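Local coordinates for acyl-CoA dehydrogenase (Bacillus anthracis, PDB 3OWA), which binds FAD and, as an acyl-CoA dehydrogenase, probably catalyses the flavin-dependent alpha,beta-desaturation of fatty acyl-CoA thioesters, at residues D94-A99 with V329-E333; E103-R107 with G278-R282; L463-K468 with L503-E507. All coordinates share one frame; numbering follows the deposited sequence.

Interaction 1 of 3, residues D94-A99 with V329-E333; sequences DKVSSA and VGLFE
The backbone N-H of Lys-95, in the first turn of helix 95-105, is bonded by the carboxylate of Glu-333: N to OE1 is 3.0 Å and the N-H...O angle 178°, yet OE1 is met from above its carboxylate plane, 44° out of it. The carboxylate sits at the positive end of the helix dipole, which probably stabilises its charge. Asp-94, the N-cap, takes the N-H of Ser-97 on OD2 at 2.8 Å, while its CB rests on Glu-333 OE1; His-37 bonds its OD1. Residues 95-99 of helix 95-105 run nearly antiparallel (149°) to residues 329-333 of helix 305-336, part of the interface between the N- and C-terminal helical domains of the acyl-CoA dehydrogenase fold. Bends at chi2 and chi4 carry the Lys-95 chain over one face of the Phe-332 ring, CG lying 4.1 Å from the centroid in a CH-pi contact. The ammonium NZ is too distant for more than a weak cation-pi attraction. Deeper in, Val-329 points CG1 at Lys-95 O, 3.6 Å away; CG1 also lies 4.1 Å from Val-96 CG2 and 4.0 Å from Ala-99 CB. Tyr-270 of helix 257-293 touches Lys-95, Val-329 and Phe-332.

Interaction 2 of 3, residues E103-R107 with G278-R282; sequences EKFSR and GSAKR
Where helix 95-105 of the N-terminal domain gives way to a 3-10 turn, Glu-103, Ser-106 and Arg-107 lie against helix 257-293, the long first helix of the C-terminal domain, in the helical interdomain seam of the acyl-CoA dehydrogenase fold. Glu-103 CA and Gly-278 CA, 4.7 Å apart, are the closest pair of CA atoms across the two segments. Gly-278 has no side chain, and Glu-103 CG and Ser-106 OG lie directly against its backbone. With CG anti to the backbone N (chi1 -166°) and the chain extended beyond, the Glu-103 side chain crosses that of Lys-281, also extended beyond CG, at about a right angle, and Lys-281 NZ meets Glu-103 OE1 on its syn side at 2.6 Å in a salt bridge. A water bridges the same pair, donating to Glu-103 OE2 and accepting from Lys-281 NZ. Tyr-326 also bonds OE2 and Glu-322 pairs with NZ, so both charged groups are multiply held. Ser-106 turns its hydroxyl back to Glu-103 O, 2.6 Å from OG, and accepts a hydrogen bond from a second water, which also donates weakly to Gly-278 O. A third water links Ser-106 O with Ser-279 OG, which also lies 3.4 Å from Ser-106 CB. At the far end the guanidinium groups of Arg-107 and Arg-282 stack, their planes 16° apart and centres 3.5 Å from each other. Glu-393 and Glu-285 form salt bridges with Arg-282 and probably balance the paired positive charges. Both arginine chains bend at chi2, and Arg-107 NE lies over the centre of the Arg-282 guanidinium, 3.4 Å from its CZ.

Interaction 3 of 3, residues L463-K468 with L503-E507; sequences LVNNAK and LYAME
Leu-503 CD1 is pressed into helix 458-482 at the tight end of this contact, against Ala-467 CB and 3.4 Å from Val-464 O. It also lies 3.5 Å from Lys-468 CG, closer than usual for two carbons. Anti placement of the Leu-503 CG relative to the backbone N (chi1 163°) sends the branch into that recess. Segments 463-468 and 503-507 cross nearly antiparallel, at -159° with axes 9.8 Å apart, and their helices pack as neighbours in a bundle in the C-terminal helical part of the chain. The other end is looser: Val-464 straddles the Met-506 and Glu-507 turn, CG2 4.0 Å from Met-506 CB and CG1 the same from Glu-507 CB. The selenomethionine chain of Met-506 bends at chi3 to bring CE to Leu-463 CB, 3.8 Å away. No touching residue faces open solvent; instead one flank is polar. There the extended chains of Lys-468 and Glu-507 cross at about a right angle, and NZ reaches OE1 at 2.7 Å from above the carboxylate plane, 41° out of it. Asp-20 O also accepts from NZ, and Arg-327 of helix 305-336 pairs with Glu-507 OE2. Buried between two cationic partners, the Glu-507 carboxylate is probably kept ionised, and the ion pair ties both helices to the N-terminal segment through Lys-468 and to helix 305-336 through Glu-507.

In the fold
Interactions 1 and 2 use successive parts of helix 95-105 and its 3-10 extension, their centres about 17 Å apart, and both join the N-terminal domain to the C-terminal one, through helix 305-336 and helix 257-293 respectively. Both are partly buried: interaction 1 combines a helix-end carboxylate with apolar packing, whereas interaction 2 is mainly charged, with bridging waters. Interaction 3 is fully buried and stays within the C-terminal region, largely apolar with one ion pair at its flank. Its centre is about 23 Å from that of interaction 1, yet the two touch where Leu-331 CD1 packs on Tyr-504 OH at 4.1 Å; interaction 2 remains separate from it.

Interaction 1 of 3, residues D94-A99 with V329-E333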
ATOM      1  N   ASP A  94     -31.310 -16.958   0.934  1.00 46.56           N
ATOM      2  CA  ASP A  94     -31.291 -15.730   0.143  1.00 46.95           C
ATOM      3  C   ASP A  94     -29.858 -15.172  -0.007  1.00 44.95           C
ATOM      4  O   ASP A  94     -28.921 -15.664   0.636  1.00 42.64           O
ATOM      5  CB  ASP A  94     -32.260 -14.680   0.721  1.00 48.44           C
ATOM      6  CG  ASP A  94     -31.777 -14.072   2.039  1.00 51.76           C
ATOM      7  OD1 ASP A  94     -32.630 -13.520   2.766  1.00 58.59           O
ATOM      8  OD2 ASP A  94     -30.579 -14.121   2.371  1.00 51.52           O
ATOM      9  N   LYS A  95     -29.694 -14.159  -0.858  1.00 44.66           N
ATOM     10  CA  LYS A  95     -28.360 -13.646  -1.172  1.00 43.96           C
ATOM     11  C   LYS A  95     -27.693 -12.905   0.005  1.00 42.75           C
ATOM     12  O   LYS A  95     -26.441 -12.840   0.089  1.00 41.93           O
ATOM     13  CB  LYS A  95     -28.404 -12.730  -2.398  1.00 45.19           C
ATOM     14  CG  LYS A  95     -28.868 -13.406  -3.679  1.00 49.10           C
ATOM     15  CD  LYS A  95     -27.893 -14.457  -4.144  1.00 52.60           C
ATOM     16  CE  LYS A  95     -28.566 -15.463  -5.077  1.00 57.22           C
ATOM     17  NZ  LYS A  95     -29.791 -16.043  -4.475  1.00 58.71           N
ATOM     18  N   VAL A  96     -28.501 -12.354   0.900  1.00 41.33           N
ATOM     19  CA  VAL A  96     -27.985 -11.699   2.088  1.00 40.99           C
ATOM     20  C   VAL A  96     -27.294 -12.700   2.992  1.00 40.62           C
ATOM     21  O   VAL A  96     -26.198 -12.448   3.462  1.00 40.34           O
ATOM     22  CB  VAL A  96     -29.079 -10.913   2.853  1.00 41.82           C
ATOM     23  CG1 VAL A  96     -28.504 -10.339   4.140  1.00 41.53           C
ATOM     24  CG2 VAL A  96     -29.618  -9.775   1.988  1.00 42.62           C
ATOM     25  N   SER A  97     -27.932 -13.854   3.195  1.00 41.21           N
ATOM     26  CA  SER A  97     -27.367 -14.951   3.958  1.00 40.92           C
ATOM     27  C   SER A  97     -26.026 -15.432   3.400  1.00 39.32           C
ATOM     28  O   SER A  97     -25.063 -15.578   4.136  1.00 38.45           O
ATOM     29  CB  SER A  97     -28.369 -16.124   4.012  1.00 41.09           C
ATOM     30  OG  SER A  97     -29.543 -15.737   4.702  1.00 43.34           O
ATOM     31  N   SER A  98     -25.946 -15.682   2.106  1.00 39.40           N
ATOM     32  CA  SER A  98     -24.655 -16.137   1.567  1.00 38.54           C
ATOM     33  C   SER A  98     -23.581 -15.026   1.507  1.00 37.18           C
ATOM     34  O   SER A  98     -22.389 -15.325   1.506  1.00 36.89           O
ATOM     35  CB  SER A  98     -24.835 -16.871   0.231  1.00 38.94           C
ATOM     36  OG  SER A  98     -25.350 -16.022  -0.760  1.00 44.58           O
ATOM     37  N   ALA A  99     -23.988 -13.755   1.525  1.00 36.36           N
ATOM     38  CA  ALA A  99     -23.029 -12.654   1.682  1.00 35.66           C
ATOM     39  C   ALA A  99     -22.483 -12.681   3.106  1.00 34.79           C
ATOM     40  O   ALA A  99     -21.298 -12.537   3.326  1.00 34.77           O
ATOM     41  CB  ALA A  99     -23.664 -11.287   1.361  1.00 34.65           C
ATOM     42  N   VAL A 329     -25.857  -6.069  -2.657  1.00 39.71           N
ATOM     43  CA  VAL A 329     -26.456  -7.361  -2.315  1.00 40.81           C
ATOM     44  C   VAL A 329     -27.981  -7.190  -2.239  1.00 42.73           C
ATOM     45  O   VAL A 329     -28.736  -7.985  -2.815  1.00 43.21           O
ATOM     46  CB  VAL A 329     -25.881  -7.944  -0.995  1.00 40.46           C
ATOM     47  CG1 VAL A 329     -26.520  -9.281  -0.692  1.00 41.74           C
ATOM     48  CG2 VAL A 329     -24.320  -8.120  -1.090  1.00 39.91           C
ATOM     49  N   GLY A 330     -28.418  -6.114  -1.573  1.00 43.67           N
ATOM     50  CA  GLY A 330     -29.828  -5.735  -1.538  1.00 45.11           C
ATOM     51  C   GLY A 330     -30.497  -5.530  -2.889  1.00 46.16           C
ATOM     52  O   GLY A 330     -31.656  -5.910  -3.053  1.00 46.51           O
ATOM     53  N   LEU A 331     -29.790  -4.933  -3.857  1.00 46.34           N
ATOM     54  CA  LEU A 331     -30.360  -4.745  -5.207  1.00 47.98           C
ATOM     55  C   LEU A 331     -30.608  -6.090  -5.892  1.00 49.37           C
ATOM     56  O   LEU A 331     -31.656  -6.305  -6.528  1.00 49.54           O
ATOM     57  CB  LEU A 331     -29.476  -3.858  -6.092  1.00 46.48           C
ATOM     58  CG  LEU A 331     -29.401  -2.373  -5.742  1.00 47.40           C
ATOM     59  CD1 LEU A 331     -28.215  -1.707  -6.410  1.00 44.06           C
ATOM     60  CD2 LEU A 331     -30.738  -1.625  -6.040  1.00 48.05           C
ATOM     61  N   PHE A 332     -29.634  -6.986  -5.759  1.00 50.15           N
ATOM     62  CA  PHE A 332     -29.741  -8.348  -6.255  1.00 52.42           C
ATOM     63  C   PHE A 332     -30.978  -9.040  -5.621  1.00 54.10           C
ATOM     64  O   PHE A 332     -31.824  -9.586  -6.345  1.00 53.86           O
ATOM     65  CB  PHE A 332     -28.407  -9.076  -5.981  1.00 51.75           C
ATOM     66  CG  PHE A 332     -28.254 -10.413  -6.665  1.00 55.56           C
ATOM     67  CD1 PHE A 332     -27.160 -11.229  -6.348  1.00 58.06           C
ATOM     68  CD2 PHE A 332     -29.190 -10.886  -7.601  1.00 58.72           C
ATOM     69  CE1 PHE A 332     -26.989 -12.502  -6.976  1.00 60.62           C
ATOM     70  CE2 PHE A 332     -29.036 -12.150  -8.221  1.00 59.75           C
ATOM     71  CZ  PHE A 332     -27.935 -12.952  -7.917  1.00 59.81           C
ATOM     72  N   GLU A 333     -31.099  -8.978  -4.291  1.00 56.14           N
ATOM     73  CA  GLU A 333     -32.228  -9.599  -3.571  1.00 59.78           C
ATOM     74  C   GLU A 333     -33.594  -9.053  -3.987  1.00 61.92           C
ATOM     75  O   GLU A 333     -34.571  -9.802  -4.048  1.00 62.75           O
ATOM     76  CB  GLU A 333     -32.096  -9.449  -2.050  1.00 60.05           C
ATOM     77  CG  GLU A 333     -31.714 -10.713  -1.296  1.00 62.78           C
ATOM     78  CD  GLU A 333     -32.628 -11.902  -1.571  1.00 67.06           C
ATOM     79  OE1 GLU A 333     -32.105 -12.906  -2.094  1.00 69.16           O
ATOM     80  OE2 GLU A 333     -33.852 -11.850  -1.270  1.00 68.28           O
TER

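Interaction 2 of 3, residues E103-R107 with G278-R282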
ATOM      1  N   GLU A 103     -18.657 -12.961   4.448  1.00 29.98           N
ATOM      2  CA  GLU A 103     -18.116 -11.958   5.324  1.00 30.76           C
ATOM      3  C   GLU A 103     -17.442 -12.619   6.528  1.00 30.71           C
ATOM      4  O   GLU A 103     -16.333 -12.240   6.903  1.00 31.87           O
ATOM      5  CB  GLU A 103     -19.189 -10.932   5.785  1.00 30.53           C
ATOM      6  CG  GLU A 103     -18.543  -9.688   6.413  1.00 34.81           C
ATOM      7  CD  GLU A 103     -19.504  -8.780   7.175  1.00 39.52           C
ATOM      8  OE1 GLU A 103     -19.101  -8.313   8.265  1.00 42.09           O
ATOM      9  OE2 GLU A 103     -20.639  -8.513   6.692  1.00 40.13           O
ATOM     10  N   LYS A 104     -18.102 -13.583   7.133  1.00 31.02           N
ATOM     11  CA  LYS A 104     -17.549 -14.263   8.305  1.00 31.45           C
ATOM     12  C   LYS A 104     -16.403 -15.216   7.960  1.00 31.86           C
ATOM     13  O   LYS A 104     -15.448 -15.352   8.769  1.00 31.76           O
ATOM     14  CB  LYS A 104     -18.646 -15.006   9.050  1.00 31.60           C
ATOM     15  CG  LYS A 104     -19.765 -14.080   9.547  1.00 33.42           C
ATOM     16  CD  LYS A 104     -19.180 -13.079  10.510  1.00 34.16           C
ATOM     17  CE  LYS A 104     -20.224 -12.275  11.228  1.00 38.54           C
ATOM     18  NZ  LYS A 104     -19.536 -11.068  11.775  1.00 41.51           N
ATOM     19  N   PHE A 105     -16.459 -15.844   6.775  1.00 31.07           N
ATOM     20  CA  PHE A 105     -15.317 -16.676   6.321  1.00 31.70           C
ATOM     21  C   PHE A 105     -13.988 -15.919   6.194  1.00 32.11           C
ATOM     22  O   PHE A 105     -12.890 -16.496   6.360  1.00 31.22           O
ATOM     23  CB  PHE A 105     -15.645 -17.454   5.017  1.00 31.01           C
ATOM     24  CG  PHE A 105     -15.985 -18.887   5.256  1.00 32.28           C
ATOM     25  CD1 PHE A 105     -15.013 -19.872   5.159  1.00 30.68           C
ATOM     26  CD2 PHE A 105     -17.292 -19.262   5.596  1.00 31.86           C
ATOM     27  CE1 PHE A 105     -15.353 -21.227   5.427  1.00 31.30           C
ATOM     28  CE2 PHE A 105     -17.610 -20.601   5.871  1.00 32.58           C
ATOM     29  CZ  PHE A 105     -16.638 -21.572   5.774  1.00 32.52           C
ATOM     30  N   SER A 106     -14.058 -14.626   5.854  1.00 32.79           N
ATOM     31  CA  SER A 106     -12.830 -13.791   5.769  1.00 32.09           C
ATOM     32  C   SER A 106     -11.909 -13.852   7.012  1.00 31.92           C
ATOM     33  O   SER A 106     -10.698 -13.689   6.910  1.00 31.21           O
ATOM     34  CB  SER A 106     -13.180 -12.349   5.425  1.00 31.32           C
ATOM     35  OG  SER A 106     -13.749 -11.762   6.582  1.00 37.89           O
ATOM     36  N   ARG A 107     -12.472 -14.151   8.177  1.00 31.81           N
ATOM     37  CA  ARG A 107     -11.670 -14.330   9.386  1.00 32.49           C
ATOM     38  C   ARG A 107     -10.573 -15.413   9.198  1.00 33.34           C
ATOM     39  O   ARG A 107      -9.507 -15.344   9.831  1.00 33.30           O
ATOM     40  CB  ARG A 107     -12.612 -14.613  10.579  1.00 34.35           C
ATOM     41  CG  ARG A 107     -11.934 -14.892  11.908  1.00 36.84           C
ATOM     42  CD  ARG A 107     -11.702 -13.606  12.736  1.00 37.73           C
ATOM     43  NE  ARG A 107     -11.094 -13.964  14.021  1.00 37.07           N
ATOM     44  CZ  ARG A 107     -11.754 -14.026  15.170  1.00 39.06           C
ATOM     45  NH1 ARG A 107     -13.038 -13.688  15.216  1.00 40.06           N
ATOM     46  NH2 ARG A 107     -11.126 -14.401  16.282  1.00 38.36           N
ATOM     47  N   GLY A 278     -15.305  -7.870   5.477  1.00 30.43           N
ATOM     48  CA  GLY A 278     -15.093  -8.674   6.704  1.00 29.39           C
ATOM     49  C   GLY A 278     -13.662  -8.537   7.207  1.00 29.36           C
ATOM     50  O   GLY A 278     -13.419  -8.371   8.400  1.00 29.13           O
ATOM     51  N   SER A 279     -12.688  -8.590   6.292  1.00 26.26           N
ATOM     52  CA  SER A 279     -11.324  -8.443   6.701  1.00 25.44           C
ATOM     53  C   SER A 279     -11.002  -7.062   7.220  1.00 25.28           C
ATOM     54  O   SER A 279     -10.203  -6.934   8.143  1.00 25.69           O
ATOM     55  CB  SER A 279     -10.369  -8.794   5.538  1.00 23.04           C
ATOM     56  OG  SER A 279     -10.657 -10.102   5.025  1.00 28.29           O
ATOM     57  N   ALA A 280     -11.574  -6.019   6.618  1.00 25.92           N
ATOM     58  CA  ALA A 280     -11.299  -4.678   7.079  1.00 26.74           C
ATOM     59  C   ALA A 280     -11.841  -4.496   8.486  1.00 28.58           C
ATOM     60  O   ALA A 280     -11.193  -3.863   9.304  1.00 28.71           O
ATOM     61  CB  ALA A 280     -11.900  -3.596   6.099  1.00 27.09           C
ATOM     62  N   LYS A 281     -12.997  -5.080   8.776  1.00 29.74           N
ATOM     63  CA  LYS A 281     -13.540  -5.013  10.130  1.00 31.69           C
ATOM     64  C   LYS A 281     -12.653  -5.729  11.125  1.00 32.45           C
ATOM     65  O   LYS A 281     -12.465  -5.255  12.244  1.00 33.98           O
ATOM     66  CB  LYS A 281     -14.917  -5.663  10.213  1.00 32.37           C
ATOM     67  CG  LYS A 281     -16.044  -4.924   9.542  1.00 35.38           C
ATOM     68  CD  LYS A 281     -17.322  -5.678   9.856  1.00 38.37           C
ATOM     69  CE  LYS A 281     -18.517  -5.199   9.051  1.00 41.34           C
ATOM     70  NZ  LYS A 281     -19.719  -6.025   9.440  1.00 39.56           N
ATOM     71  N   ARG A 282     -12.078  -6.858  10.724  1.00 31.69           N
ATOM     72  CA  ARG A 282     -11.195  -7.583  11.621  1.00 30.34           C
ATOM     73  C   ARG A 282      -9.890  -6.785  11.877  1.00 30.02           C
ATOM     74  O   ARG A 282      -9.361  -6.767  12.999  1.00 28.51           O
ATOM     75  CB  ARG A 282     -10.862  -8.964  11.014  1.00 29.73           C
ATOM     76  CG  ARG A 282      -9.925  -9.795  11.859  1.00 29.15           C
ATOM     77  CD  ARG A 282     -10.533 -10.072  13.270  1.00 31.31           C
ATOM     78  NE  ARG A 282      -9.577 -10.865  14.029  1.00 31.55           N
ATOM     79  CZ  ARG A 282      -9.691 -11.145  15.322  1.00 33.50           C
ATOM     80  NH1 ARG A 282      -8.743 -11.870  15.922  1.00 27.76           N
ATOM     81  NH2 ARG A 282     -10.736 -10.686  16.017  1.00 35.57           N
TER
HETATM   82  O   HOH W   1     -22.320  -6.923   7.961  1.00 46.98           O
HETATM   83  O   HOH W   2     -12.455 -11.228   9.016  1.00 46.27           O
HETATM   84  O   HOH W   3      -9.082 -12.361   5.380  1.00 54.90           O

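Interaction 3 of 3, residues L463-K468 with L503-E507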
ATOM      1  N   LEU A 463     -23.507  17.341  -1.197  1.00 51.16           N
ATOM      2  CA  LEU A 463     -22.316  16.893  -1.917  1.00 49.71           C
ATOM      3  C   LEU A 463     -22.588  15.689  -2.824  1.00 49.18           C
ATOM      4  O   LEU A 463     -22.066  15.608  -3.951  1.00 48.33           O
ATOM      5  CB  LEU A 463     -21.171  16.587  -0.945  1.00 49.41           C
ATOM      6  CG  LEU A 463     -20.765  17.746  -0.037  1.00 49.34           C
ATOM      7  CD1 LEU A 463     -19.793  17.257   0.994  1.00 48.20           C
ATOM      8  CD2 LEU A 463     -20.171  18.884  -0.848  1.00 49.46           C
ATOM      9  N   VAL A 464     -23.430  14.775  -2.347  1.00 48.36           N
ATOM     10  CA  VAL A 464     -23.788  13.597  -3.122  1.00 48.62           C
ATOM     11  C   VAL A 464     -24.464  14.015  -4.442  1.00 49.73           C
ATOM     12  O   VAL A 464     -24.079  13.542  -5.534  1.00 48.70           O
ATOM     13  CB  VAL A 464     -24.684  12.638  -2.273  1.00 48.59           C
ATOM     14  CG1 VAL A 464     -25.522  11.733  -3.156  1.00 48.26           C
ATOM     15  CG2 VAL A 464     -23.816  11.821  -1.308  1.00 47.48           C
ATOM     16  N   ASN A 465     -25.453  14.909  -4.334  1.00 51.19           N
ATOM     17  CA  ASN A 465     -26.123  15.483  -5.508  1.00 53.70           C
ATOM     18  C   ASN A 465     -25.154  16.171  -6.478  1.00 52.61           C
ATOM     19  O   ASN A 465     -25.198  15.938  -7.696  1.00 53.05           O
ATOM     20  CB  ASN A 465     -27.242  16.453  -5.093  1.00 55.26           C
ATOM     21  CG  ASN A 465     -28.619  15.827  -5.185  1.00 62.31           C
ATOM     22  OD1 ASN A 465     -29.098  15.516  -6.283  1.00 69.69           O
ATOM     23  ND2 ASN A 465     -29.281  15.648  -4.031  1.00 67.11           N
ATOM     24  N   ASN A 466     -24.269  16.995  -5.944  1.00 51.31           N
ATOM     25  CA  ASN A 466     -23.316  17.695  -6.802  1.00 51.24           C
ATOM     26  C   ASN A 466     -22.274  16.767  -7.426  1.00 50.00           C
ATOM     27  O   ASN A 466     -21.810  17.013  -8.545  1.00 49.67           O
ATOM     28  CB  ASN A 466     -22.658  18.855  -6.055  1.00 51.43           C
ATOM     29  CG  ASN A 466     -23.593  20.087  -5.920  1.00 54.67           C
ATOM     30  OD1 ASN A 466     -23.151  21.177  -5.543  1.00 55.86           O
ATOM     31  ND2 ASN A 466     -24.871  19.907  -6.230  1.00 54.81           N
ATOM     32  N   ALA A 467     -21.924  15.700  -6.700  1.00 49.11           N
ATOM     33  CA  ALA A 467     -20.991  14.682  -7.207  1.00 48.33           C
ATOM     34  C   ALA A 467     -21.562  14.012  -8.448  1.00 48.48           C
ATOM     35  O   ALA A 467     -20.824  13.753  -9.410  1.00 47.87           O
ATOM     36  CB  ALA A 467     -20.656  13.627  -6.124  1.00 47.01           C
ATOM     37  N   LYS A 468     -22.870  13.749  -8.429  1.00 49.34           N
ATOM     38  CA  LYS A 468     -23.558  13.150  -9.577  1.00 50.60           C
ATOM     39  C   LYS A 468     -23.459  14.031 -10.814  1.00 51.41           C
ATOM     40  O   LYS A 468     -23.130  13.553 -11.899  1.00 51.44           O
ATOM     41  CB  LYS A 468     -25.033  12.869  -9.251  1.00 51.98           C
ATOM     42  CG  LYS A 468     -25.233  11.730  -8.249  1.00 51.44           C
ATOM     43  CD  LYS A 468     -26.685  11.392  -8.030  1.00 53.24           C
ATOM     44  CE  LYS A 468     -26.805  10.522  -6.787  1.00 54.65           C
ATOM     45  NZ  LYS A 468     -28.141   9.925  -6.666  1.00 53.21           N
ATOM     46  N   LEU A 503     -18.657   8.403  -5.568  1.00 39.46           N
ATOM     47  CA  LEU A 503     -20.069   8.778  -5.479  1.00 40.91           C
ATOM     48  C   LEU A 503     -20.985   7.674  -4.888  1.00 39.74           C
ATOM     49  O   LEU A 503     -21.808   7.935  -3.995  1.00 39.69           O
ATOM     50  CB  LEU A 503     -20.557   9.273  -6.852  1.00 42.13           C
ATOM     51  CG  LEU A 503     -22.065   9.281  -6.975  1.00 46.09           C
ATOM     52  CD1 LEU A 503     -22.581  10.561  -6.353  1.00 50.55           C
ATOM     53  CD2 LEU A 503     -22.509   9.106  -8.423  1.00 49.65           C
ATOM     54  N   TYR A 504     -20.828   6.452  -5.385  1.00 39.17           N
ATOM     55  CA  TYR A 504     -21.575   5.288  -4.900  1.00 39.37           C
ATOM     56  C   TYR A 504     -21.321   5.002  -3.414  1.00 38.95           C
ATOM     57  O   TYR A 504     -22.250   4.719  -2.652  1.00 40.59           O
ATOM     58  CB  TYR A 504     -21.248   4.035  -5.754  1.00 39.36           C
ATOM     59  CG  TYR A 504     -22.145   2.842  -5.511  1.00 38.03           C
ATOM     60  CD1 TYR A 504     -23.538   2.953  -5.635  1.00 40.95           C
ATOM     61  CD2 TYR A 504     -21.613   1.610  -5.156  1.00 38.44           C
ATOM     62  CE1 TYR A 504     -24.376   1.865  -5.417  1.00 39.64           C
ATOM     63  CE2 TYR A 504     -22.438   0.505  -4.941  1.00 39.29           C
ATOM     64  CZ  TYR A 504     -23.828   0.647  -5.075  1.00 39.82           C
ATOM     65  OH  TYR A 504     -24.646  -0.442  -4.851  1.00 40.09           O
ATOM     66  N   ALA A 505     -20.070   5.063  -2.998  1.00 37.57           N
ATOM     67  CA  ALA A 505     -19.763   4.867  -1.582  1.00 37.76           C
ATOM     68  C   ALA A 505     -20.345   6.003  -0.707  1.00 38.20           C
ATOM     69  O   ALA A 505     -20.920   5.743   0.364  1.00 39.08           O
ATOM     70  CB  ALA A 505     -18.249   4.760  -1.390  1.00 36.80           C
HETATM   71  N   MSE A 506     -20.199   7.244  -1.164  1.00 38.55           N
HETATM   72  CA  MSE A 506     -20.748   8.418  -0.444  1.00 40.23           C
HETATM   73  C   MSE A 506     -22.244   8.312  -0.279  1.00 40.40           C
HETATM   74  O   MSE A 506     -22.757   8.468   0.817  1.00 41.87           O
HETATM   75  CB  MSE A 506     -20.458   9.710  -1.200  1.00 40.40           C
HETATM   76  CG  MSE A 506     -19.036  10.182  -1.127  1.00 41.20           C
HETATM   77 SE   MSE A 506     -18.830  11.748  -2.235  0.53 45.32          SE
HETATM   78  CE  MSE A 506     -19.986  12.968  -1.282  1.00 43.71           C
ATOM     79  N   GLU A 507     -22.954   8.065  -1.377  1.00 41.32           N
ATOM     80  CA  GLU A 507     -24.419   7.952  -1.327  1.00 41.80           C
ATOM     81  C   GLU A 507     -24.883   6.795  -0.439  1.00 41.41           C
ATOM     82  O   GLU A 507     -25.854   6.921   0.311  1.00 42.14           O
ATOM     83  CB  GLU A 507     -24.989   7.813  -2.741  1.00 42.80           C
ATOM     84  CG  GLU A 507     -26.515   7.718  -2.787  1.00 47.11           C
ATOM     85  CD  GLU A 507     -27.090   7.479  -4.201  1.00 53.20           C
ATOM     86  OE1 GLU A 507     -28.001   8.237  -4.610  1.00 54.90           O
ATOM     87  OE2 GLU A 507     -26.652   6.535  -4.908  1.00 55.06           O
TER